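Local coordinates for amino acid adenylation domain-containing protein (Bacillus stratosphericus LAMA 585, PDB 6ULY) that probably selects a keto acid and activates it as a keto acyl adenylate for nonribosomal depsipeptide synthesis, at residues 209-217 / 230-238; 322-330 / 341-349. All coordinates share one frame; numbering follows the deposited sequence.

Interaction 1 (209-217 / 230-238); sequences FTQEDVSLD and FHLVNVYTG
Strand 214-217, whose Ser215 and Asp217 lie over Asn234 and Phe230, runs nearly antiparallel to helix 230-237, their axes 9.8 Å apart and 163° between their directions. Ser215 carries the centre of the contact. With its OG anti to the backbone N (chi1 -174°), the hydroxyl reaches down to the helix, where Asn234 ND2 gives Ser215 OG a weak, bent hydrogen bond of 3.0 Å. Ser215 OG also lies at the edge of the Phe230 ring, near its plane, 3.0 Å from Phe230 CD1. Asn234 OD1, the other end of the amide, is hydrogen-bonded to Lys267 NZ, which is consistent with this rotation of the group. Asp217 OD1 approaches the root of the Phe230 side chain, 3.4 Å from CB, and its carboxylate is turned 66° from the ring; Trp269 and Met219 hold its two oxygens. Farther along, Val233 CG1 meets Phe209 CD2 at 3.5 Å, the two side chains crossing at about a right angle. At the helix end Gln211 CB rests 3.2 Å from Thr237 O, just before Gly238 closes a Schellman motif. The strand and helix form the first half of a beta-alpha-beta unit that returns through strand 240-243; Ser215 pairs with that strand, Val214 and Leu216 bond to the 266-268 region, and helices 18-26 and 193-207 pack against other sides of the helix.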
loop_
_atom_site.group_PDB
_atom_site.type_symbol
_atom_site.label_atom_id
_atom_site.label_comp_id
_atom_site.label_asym_id
_atom_site.label_seq_id
_atom_site.Cartn_x
_atom_site.Cartn_y
_atom_site.Cartn_z
ATOM N N PHE A 209 22.508 30.662 0.833
ATOM C CA PHE A 209 21.431 31.544 0.416
ATOM C C PHE A 209 21.487 32.845 1.209
ATOM O O PHE A 209 21.908 32.874 2.368
ATOM C CB PHE A 209 20.075 30.866 0.613
ATOM C CG PHE A 209 19.823 29.714 -0.329
ATOM C CD1 PHE A 209 20.374 29.696 -1.600
ATOM C CD2 PHE A 209 19.028 28.649 0.064
ATOM C CE1 PHE A 209 20.136 28.640 -2.459
ATOM C CE2 PHE A 209 18.790 27.592 -0.788
ATOM C CZ PHE A 209 19.344 27.588 -2.050
ATOM N N THR A 210 21.057 33.930 0.567
ATOM C CA THR A 210 21.141 35.259 1.151
ATOM C C THR A 210 19.918 36.073 0.755
ATOM O O THR A 210 19.139 35.688 -0.123
ATOM C CB THR A 210 22.411 35.988 0.700
ATOM O OG1 THR A 210 22.440 36.042 -0.731
ATOM C CG2 THR A 210 23.654 35.271 1.203
ATOM N N GLN A 211 19.765 37.225 1.413
ATOM C CA GLN A 211 18.656 38.124 1.123
ATOM C C GLN A 211 18.742 38.717 -0.278
ATOM O O GLN A 211 17.748 39.269 -0.762
ATOM C CB GLN A 211 18.612 39.255 2.154
ATOM C CG GLN A 211 17.432 40.203 1.984
ATOM C CD GLN A 211 17.361 41.261 3.070
ATOM O OE1 GLN A 211 17.187 42.445 2.785
ATOM N NE2 GLN A 211 17.480 40.836 4.322
ATOM N N GLU A 212 19.897 38.619 -0.933
ATOM C CA GLU A 212 20.071 39.158 -2.274
ATOM C C GLU A 212 19.691 38.171 -3.367
ATOM O O GLU A 212 19.685 38.548 -4.544
ATOM C CB GLU A 212 21.521 39.609 -2.476
ATOM C CG GLU A 212 21.729 41.099 -2.219
ATOM C CD GLU A 212 21.207 41.534 -0.862
ATOM O OE1 GLU A 212 21.643 40.955 0.155
ATOM O OE2 GLU A 212 20.351 42.446 -0.814
ATOM N N ASP A 213 19.374 36.928 -3.014
ATOM C CA ASP A 213 18.921 35.967 -4.009
ATOM C C ASP A 213 17.653 36.469 -4.694
ATOM O O ASP A 213 16.847 37.195 -4.107
ATOM C CB ASP A 213 18.651 34.604 -3.359
ATOM C CG ASP A 213 19.911 33.947 -2.812
ATOM O OD1 ASP A 213 21.018 34.293 -3.273
ATOM O OD2 ASP A 213 19.789 33.068 -1.925
ATOM N N VAL A 214 17.484 36.077 -5.954
ATOM C CA VAL A 214 16.230 36.249 -6.680
ATOM C C VAL A 214 15.719 34.856 -7.032
ATOM O O VAL A 214 16.372 34.122 -7.785
ATOM C CB VAL A 214 16.404 37.116 -7.938
ATOM C CG1 VAL A 214 15.074 37.265 -8.661
ATOM C CG2 VAL A 214 16.976 38.491 -7.569
ATOM N N SER A 215 14.565 34.491 -6.484
ATOM C CA SER A 215 14.067 33.126 -6.569
ATOM C C SER A 215 12.943 33.015 -7.589
ATOM O O SER A 215 12.039 33.855 -7.635
ATOM C CB SER A 215 13.568 32.646 -5.205
ATOM O OG SER A 215 13.203 31.279 -5.262
ATOM N N LEU A 216 13.004 31.960 -8.399
ATOM C CA LEU A 216 11.953 31.629 -9.355
ATOM C C LEU A 216 11.504 30.195 -9.115
ATOM O O LEU A 216 12.326 29.273 -9.136
ATOM C CB LEU A 216 12.445 31.796 -10.797
ATOM C CG LEU A 216 11.464 31.346 -11.879
ATOM C CD1 LEU A 216 10.173 32.149 -11.835
ATOM C CD2 LEU A 216 12.121 31.450 -13.237
ATOM N N ASP A 217 10.203 30.006 -8.899
ATOM C CA ASP A 217 9.643 28.679 -8.665
ATOM C C ASP A 217 8.286 28.581 -9.347
ATOM O O ASP A 217 7.386 29.378 -9.061
ATOM C CB ASP A 217 9.501 28.389 -7.166
ATOM C CG ASP A 217 9.302 26.912 -6.873
ATOM O OD1 ASP A 217 9.424 26.514 -5.694
ATOM O OD2 ASP A 217 9.050 26.142 -7.826
ATOM N N PHE A 230 11.963 26.344 -1.033
ATOM C CA PHE A 230 12.003 27.635 -1.716
ATOM C C PHE A 230 11.173 28.676 -0.978
ATOM O O PHE A 230 11.748 29.611 -0.416
ATOM C CB PHE A 230 11.568 27.471 -3.173
ATOM C CG PHE A 230 12.726 27.292 -4.109
ATOM C CD1 PHE A 230 13.039 28.264 -5.039
ATOM C CD2 PHE A 230 13.537 26.171 -4.020
ATOM C CE1 PHE A 230 14.119 28.114 -5.882
ATOM C CE2 PHE A 230 14.623 26.017 -4.858
ATOM C CZ PHE A 230 14.914 26.990 -5.792
ATOM N N HIS A 231 9.848 28.540 -0.933
ATOM C CA HIS A 231 9.033 29.618 -0.384
ATOM C C HIS A 231 9.495 30.003 1.020
ATOM O O HIS A 231 9.800 31.172 1.284
ATOM C CB HIS A 231 7.558 29.220 -0.382
ATOM C CG HIS A 231 6.663 30.245 0.242
ATOM N ND1 HIS A 231 6.629 31.560 -0.175
ATOM C CD2 HIS A 231 5.777 30.150 1.260
ATOM C CE1 HIS A 231 5.754 32.228 0.555
ATOM N NE2 HIS A 231 5.225 31.396 1.435
ATOM N N LEU A 232 9.572 29.029 1.936
ATOM C CA LEU A 232 9.938 29.364 3.310
ATOM C C LEU A 232 11.409 29.748 3.417
ATOM O O LEU A 232 11.764 30.649 4.185
ATOM C CB LEU A 232 9.612 28.204 4.250
ATOM C CG LEU A 232 8.123 27.988 4.526
ATOM C CD1 LEU A 232 7.928 26.801 5.460
ATOM C CD2 LEU A 232 7.469 29.235 5.103
ATOM N N VAL A 233 12.282 29.080 2.663
ATOM C CA VAL A 233 13.676 29.509 2.607
ATOM C C VAL A 233 13.759 30.958 2.147
ATOM O O VAL A 233 14.574 31.742 2.649
ATOM C CB VAL A 233 14.487 28.581 1.686
ATOM C CG1 VAL A 233 15.764 29.271 1.224
ATOM C CG2 VAL A 233 14.814 27.279 2.397
ATOM N N ASN A 234 12.912 31.337 1.186
ATOM C CA ASN A 234 12.962 32.688 0.642
ATOM C C ASN A 234 12.484 33.712 1.665
ATOM O O ASN A 234 13.117 34.755 1.853
ATOM C CB ASN A 234 12.123 32.768 -0.635
ATOM C CG ASN A 234 12.713 31.963 -1.772
ATOM O OD1 ASN A 234 13.932 31.829 -1.891
ATOM N ND2 ASN A 234 11.847 31.417 -2.617
ATOM N N VAL A 235 11.362 33.435 2.336
ATOM C CA VAL A 235 10.873 34.353 3.361
ATOM C C VAL A 235 11.870 34.446 4.511
ATOM O O VAL A 235 12.100 35.528 5.067
ATOM C CB VAL A 235 9.480 33.917 3.857
ATOM C CG1 VAL A 235 8.897 34.961 4.800
ATOM C CG2 VAL A 235 8.539 33.691 2.684
ATOM N N TYR A 236 12.484 33.316 4.882
ATOM C CA TYR A 236 13.447 33.315 5.981
ATOM C C TYR A 236 14.659 34.181 5.655
ATOM O O TYR A 236 15.150 34.929 6.512
ATOM C CB TYR A 236 13.891 31.885 6.291
ATOM C CG TYR A 236 14.902 31.800 7.414
ATOM C CD1 TYR A 236 16.267 31.791 7.150
ATOM C CD2 TYR A 236 14.489 31.732 8.741
ATOM C CE1 TYR A 236 17.196 31.715 8.178
ATOM C CE2 TYR A 236 15.409 31.651 9.775
ATOM C CZ TYR A 236 16.759 31.643 9.488
ATOM O OH TYR A 236 17.672 31.566 10.517
ATOM N N THR A 237 15.185 34.060 4.437
ATOM C CA THR A 237 16.239 34.959 3.990
ATOM C C THR A 237 15.707 36.335 3.617
ATOM O O THR A 237 16.504 37.257 3.427
ATOM C CB THR A 237 16.981 34.362 2.790
ATOM O OG1 THR A 237 16.090 34.251 1.670
ATOM C CG2 THR A 237 17.546 32.982 3.141
ATOM N N GLY A 238 14.389 36.496 3.521
ATOM C CA GLY A 238 13.815 37.762 3.111
ATOM C C GLY A 238 14.146 38.175 1.694
ATOM O O GLY A 238 14.019 39.357 1.359
#

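Interaction 2 (322-330 / 341-349); sequences LKGDVIRPA and VFSFAIERG. With QA7 (5'-O-{(S)-hydroxy[(4-methyl-2-oxopentanoyl)oxy]phosphoryl}adenosine), chain C; SO4 (sulfate ion), chain E; SO4 (sulfate ion), chain L.
Arg328 lays its CD beside the Phe344 ring, 3.8 Å from CD1, with the guanidinium and ring planes 61° apart. An extended chain from CG to NE carries the guanidinium along the ring as far as Phe344 CE1, and Arg328 NH1 bonds to Asn207 OD1. Next along the chain, Pro329 meets Ile346: Ile346 CG1, anti to its own carbonyl carbon (chi1 -66°), crosses the proline obliquely and comes to 3.5 Å from Pro329 CD. Ile346 also touches Ile310 of helix 307-317, so this apolar patch joins the strand to that helix. Ala330 CB lies 3.6 Å from Phe342 CD1, on the same face of the sheet.

These last two residues form an antiparallel non-hydrogen-bonded pair in the beta hairpin of strands 327-333 and 338-342, at the end of which Ser343 N donates to Pro329 O (2.9 Å, 163°) in the carbonyl plane. Ala330 O faces the ligand pocket and accepts a bond from the adenine amino group, N24 of the keto acyl adenylate, at 2.7 Å. Beyond Ser343 a water bridges the backbones, donating to Ile327 O and Ser343 O and accepting from Ile346 N; direct backbone hydrogen bonding resumes where Arg348 N donates to Gly324 O at 2.8 Å. The Arg348 chain, bent at chi2 and chi3, folds back so that Gly324 CA lies over one face of the guanidinium, offset toward the rim. At the guanidinium edge Arg348 NH2 makes a weak bond to Leu322 O, a second water links that carbonyl to NE, and Arg348 NH1 donates to a sulfate O3 at 2.6 Å. Another sulfate, probably also from the crystallisation liquor, accepts from Gly324 N through O2 and takes weak bonds from Arg348 NH1 and NH2.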
loop_
_atom_site.group_PDB
_atom_site.type_symbol
_atom_site.label_atom_id
_atom_site.label_comp_id
_atom_site.label_asym_id
_atom_site.label_seq_id
_atom_site.Cartn_x
_atom_site.Cartn_y
_atom_site.Cartn_z
ATOM N N LEU A 322 24.269 30.563 -19.234
ATOM C CA LEU A 322 24.127 29.721 -18.051
ATOM C C LEU A 322 25.484 29.128 -17.698
ATOM O O LEU A 322 26.053 28.360 -18.482
ATOM C CB LEU A 322 23.105 28.614 -18.283
ATOM C CG LEU A 322 22.723 27.844 -17.012
ATOM C CD1 LEU A 322 21.768 28.667 -16.155
ATOM C CD2 LEU A 322 22.121 26.490 -17.347
ATOM N N LYS A 323 26.008 29.491 -16.530
ATOM C CA LYS A 323 27.263 28.912 -16.078
ATOM C C LYS A 323 27.097 27.407 -15.896
ATOM O O LYS A 323 26.023 26.916 -15.542
ATOM C CB LYS A 323 27.716 29.563 -14.771
ATOM C CG LYS A 323 28.359 30.927 -14.956
ATOM C CD LYS A 323 28.558 31.650 -13.623
ATOM C CE LYS A 323 27.273 32.318 -13.143
ATOM N NZ LYS A 323 26.855 33.447 -14.030
ATOM N N GLY A 324 28.177 26.674 -16.151
ATOM C CA GLY A 324 28.152 25.230 -16.170
ATOM C C GLY A 324 28.159 24.548 -14.823
ATOM O O GLY A 324 28.250 23.319 -14.773
ATOM N N ASP A 325 28.062 25.304 -13.725
ATOM C CA ASP A 325 28.119 24.747 -12.376
ATOM C C ASP A 325 26.890 25.117 -11.553
ATOM O O ASP A 325 26.916 25.006 -10.324
ATOM C CB ASP A 325 29.389 25.216 -11.659
ATOM C CG ASP A 325 29.382 26.712 -11.370
ATOM O OD1 ASP A 325 28.615 27.452 -12.025
ATOM O OD2 ASP A 325 30.148 27.152 -10.488
ATOM N N VAL A 326 25.811 25.557 -12.204
ATOM C CA VAL A 326 24.630 25.999 -11.471
ATOM C C VAL A 326 23.730 24.845 -11.041
ATOM O O VAL A 326 22.923 25.017 -10.120
ATOM C CB VAL A 326 23.800 26.987 -12.311
ATOM C CG1 VAL A 326 24.660 28.161 -12.758
ATOM C CG2 VAL A 326 23.175 26.275 -13.516
ATOM N N ILE A 327 23.828 23.685 -11.683
ATOM C CA ILE A 327 22.912 22.585 -11.402
ATOM C C ILE A 327 23.360 21.881 -10.129
ATOM O O ILE A 327 24.478 21.359 -10.054
ATOM C CB ILE A 327 22.838 21.603 -12.581
ATOM C CG1 ILE A 327 21.977 22.195 -13.699
ATOM C CG2 ILE A 327 22.285 20.255 -12.112
ATOM C CD1 ILE A 327 21.874 21.317 -14.931
ATOM N N ARG A 328 22.481 21.853 -9.132
ATOM C CA ARG A 328 22.768 21.235 -7.839
ATOM C C ARG A 328 21.808 20.079 -7.598
ATOM O O ARG A 328 20.653 20.300 -7.188
ATOM C CB ARG A 328 22.668 22.271 -6.721
ATOM C CG ARG A 328 23.618 23.431 -6.919
ATOM C CD ARG A 328 23.651 24.361 -5.723
ATOM N NE ARG A 328 24.314 25.620 -6.053
ATOM C CZ ARG A 328 24.346 26.686 -5.260
ATOM N NH1 ARG A 328 23.754 26.657 -4.074
ATOM N NH2 ARG A 328 24.968 27.786 -5.658
ATOM N N PRO A 329 22.216 18.838 -7.857
ATOM C CA PRO A 329 21.369 17.701 -7.479
ATOM C C PRO A 329 21.050 17.733 -5.992
ATOM O O PRO A 329 21.870 18.149 -5.169
ATOM C CB PRO A 329 22.222 16.484 -7.853
ATOM C CG PRO A 329 23.138 16.978 -8.922
ATOM C CD PRO A 329 23.416 18.417 -8.600
ATOM N N ALA A 330 19.838 17.301 -5.652
ATOM C CA ALA A 330 19.402 17.295 -4.264
ATOM C C ALA A 330 18.389 16.179 -4.057
ATOM O O ALA A 330 17.716 15.746 -4.995
ATOM C CB ALA A 330 18.798 18.642 -3.863
ATOM N N VAL A 341 20.238 16.827 1.305
ATOM C CA VAL A 341 21.550 16.716 0.677
ATOM C C VAL A 341 21.568 17.607 -0.558
ATOM O O VAL A 341 20.567 17.709 -1.275
ATOM C CB VAL A 341 21.895 15.263 0.291
ATOM C CG1 VAL A 341 22.167 14.425 1.531
ATOM C CG2 VAL A 341 20.782 14.644 -0.543
ATOM N N PHE A 342 22.713 18.240 -0.807
ATOM C CA PHE A 342 22.928 19.065 -1.992
ATOM C C PHE A 342 24.309 18.768 -2.555
ATOM O O PHE A 342 25.289 18.724 -1.804
ATOM C CB PHE A 342 22.817 20.561 -1.667
ATOM C CG PHE A 342 21.427 21.017 -1.331
ATOM C CD1 PHE A 342 20.554 21.413 -2.329
ATOM C CD2 PHE A 342 21.002 21.074 -0.014
ATOM C CE1 PHE A 342 19.279 21.844 -2.021
ATOM C CE2 PHE A 342 19.728 21.505 0.301
ATOM C CZ PHE A 342 18.866 21.890 -0.704
ATOM N N SER A 343 24.386 18.573 -3.869
ATOM C CA SER A 343 25.645 18.323 -4.561
ATOM C C SER A 343 26.083 19.584 -5.295
ATOM O O SER A 343 25.310 20.157 -6.070
ATOM C CB SER A 343 25.504 17.165 -5.549
ATOM O OG SER A 343 26.657 17.044 -6.365
ATOM N N PHE A 344 27.323 20.014 -5.049
ATOM C CA PHE A 344 27.880 21.216 -5.660
ATOM C C PHE A 344 29.001 20.885 -6.640
ATOM O O PHE A 344 29.917 21.688 -6.837
ATOM C CB PHE A 344 28.406 22.176 -4.594
ATOM C CG PHE A 344 27.475 22.372 -3.439
ATOM C CD1 PHE A 344 26.497 23.346 -3.479
ATOM C CD2 PHE A 344 27.582 21.580 -2.308
ATOM C CE1 PHE A 344 25.638 23.530 -2.411
ATOM C CE2 PHE A 344 26.729 21.758 -1.240
ATOM C CZ PHE A 344 25.757 22.735 -1.291
ATOM N N ALA A 345 28.938 19.711 -7.265
ATOM C CA ALA A 345 30.045 19.188 -8.052
ATOM C C ALA A 345 29.724 18.991 -9.525
ATOM O O ALA A 345 30.614 18.592 -10.285
ATOM C CB ALA A 345 30.516 17.847 -7.467
ATOM N N ILE A 346 28.486 19.236 -9.952
ATOM C CA ILE A 346 28.138 19.068 -11.359
ATOM C C ILE A 346 28.760 20.197 -12.168
ATOM O O ILE A 346 28.639 21.378 -11.814
ATOM C CB ILE A 346 26.612 19.026 -11.534
ATOM C CG1 ILE A 346 26.027 17.774 -10.864
ATOM C CG2 ILE A 346 26.239 19.084 -13.016
ATOM C CD1 ILE A 346 26.471 16.456 -11.489
ATOM N N GLU A 347 29.430 19.839 -13.263
ATOM C CA GLU A 347 30.145 20.800 -14.095
ATOM C C GLU A 347 29.931 20.469 -15.561
ATOM O O GLU A 347 30.110 19.318 -15.972
ATOM C CB GLU A 347 31.643 20.793 -13.774
ATOM C CG GLU A 347 31.979 21.286 -12.380
ATOM C CD GLU A 347 33.410 20.981 -11.986
ATOM O OE1 GLU A 347 34.067 20.187 -12.695
ATOM O OE2 GLU A 347 33.877 21.533 -10.967
ATOM N N ARG A 348 29.556 21.481 -16.350
ATOM C CA ARG A 348 29.357 21.269 -17.780
ATOM C C ARG A 348 30.612 20.694 -18.427
ATOM O O ARG A 348 30.542 19.742 -19.213
ATOM C CB ARG A 348 28.963 22.582 -18.461
ATOM C CG ARG A 348 28.571 22.425 -19.931
ATOM C CD ARG A 348 29.037 23.601 -20.792
ATOM N NE ARG A 348 28.617 24.891 -20.248
ATOM C CZ ARG A 348 29.439 25.841 -19.804
ATOM N NH1 ARG A 348 30.757 25.683 -19.840
ATOM N NH2 ARG A 348 28.931 26.968 -19.330
ATOM N N GLY A 349 31.770 21.261 -18.106
ATOM C CA GLY A 349 33.019 20.846 -18.705
ATOM C C GLY A 349 33.604 19.553 -18.194
ATOM O O GLY A 349 34.648 19.126 -18.695
HETATM C C01 QA7 C . 14.824 17.928 -3.159
HETATM C C02 QA7 C . 13.343 17.956 -3.086
HETATM C C03 QA7 C . 12.892 18.994 -2.096
HETATM C C04 QA7 C . 12.937 16.536 -2.851
HETATM C C05 QA7 C . 11.815 16.276 -1.897
HETATM C C06 QA7 C . 10.675 15.415 -2.331
HETATM C C10 QA7 C . 10.313 12.008 -1.764
HETATM C C11 QA7 C . 10.781 10.946 -2.503
HETATM C C12 QA7 C . 12.092 10.365 -1.824
HETATM C C13 QA7 C . 12.721 9.883 -2.755
HETATM C C14 QA7 C . 12.315 10.727 -4.110
HETATM C C16 QA7 C . 13.534 12.771 -4.062
HETATM C C18 QA7 C . 15.236 12.303 -5.257
HETATM C C19 QA7 C . 16.414 12.238 -5.995
HETATM C C21 QA7 C . 15.979 10.112 -6.519
HETATM C C23 QA7 C . 14.472 11.217 -5.204
HETATM N N15 QA7 C . 13.407 11.543 -4.459
HETATM N N17 QA7 C . 14.645 13.254 -4.537
HETATM N N20 QA7 C . 16.741 11.143 -6.590
HETATM N N22 QA7 C . 14.877 10.118 -5.859
HETATM N N24 QA7 C . 17.242 13.363 -6.060
HETATM O O07 QA7 C . 9.692 15.036 -1.486
HETATM O O09 QA7 C . 9.150 12.535 -2.284
HETATM O O25 QA7 C . 11.294 11.403 -3.831
HETATM O O26 QA7 C . 12.380 8.529 -3.110
HETATM O O27 QA7 C . 11.894 9.400 -0.687
HETATM O O28 QA7 C . 7.550 14.480 -2.401
HETATM O O29 QA7 C . 8.088 13.583 -0.428
HETATM O O30 QA7 C . 10.646 15.076 -3.405
HETATM O O31 QA7 C . 11.862 16.697 -0.845
HETATM P P08 QA7 C . 8.617 13.888 -1.686
HETATM S S SO4 E . 31.585 28.774 -17.657
HETATM O O1 SO4 E . 32.736 28.679 -16.810
HETATM O O2 SO4 E . 30.872 27.532 -17.632
HETATM O O3 SO4 E . 30.730 29.825 -17.190
HETATM O O4 SO4 E . 32.000 29.056 -19.000
HETATM S S SO4 L . 33.571 23.440 -21.669
HETATM O O1 SO4 L . 34.818 23.218 -21.033
HETATM O O2 SO4 L . 32.920 22.204 -21.876
HETATM O O3 SO4 L . 32.766 24.301 -20.869
HETATM O O4 SO4 L . 33.781 24.045 -22.930
HETATM O O HOH W 1 26.320 25.881 -19.216
HETATM O O HOH W 2 26.526 21.040 -8.560
#

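Overall arrangement
Interactions 1 and 2 follow one another along the chain and reach the same mixed sheet, where strand 214-217 is separated from strand 327-333 by strands 267-270 and 297-301. Their centres lie about 19 Å apart; the nearest atoms come to about 4 Å without touching. Helix 193-207 borders both, since Thr203 meets Phe209 of interaction 1 and Phe342 of interaction 2. Both also approach the bound keto acyl adenylate: the Phe230 side chain is about 7 Å from it, whereas Ala330 O accepts a hydrogen bond from its adenine. The ligand is also hydrogen-bonded to Asp442 OD1 and Ser334 N, and the sulfates at Arg348 mark the far end of 322-330 / 341-349.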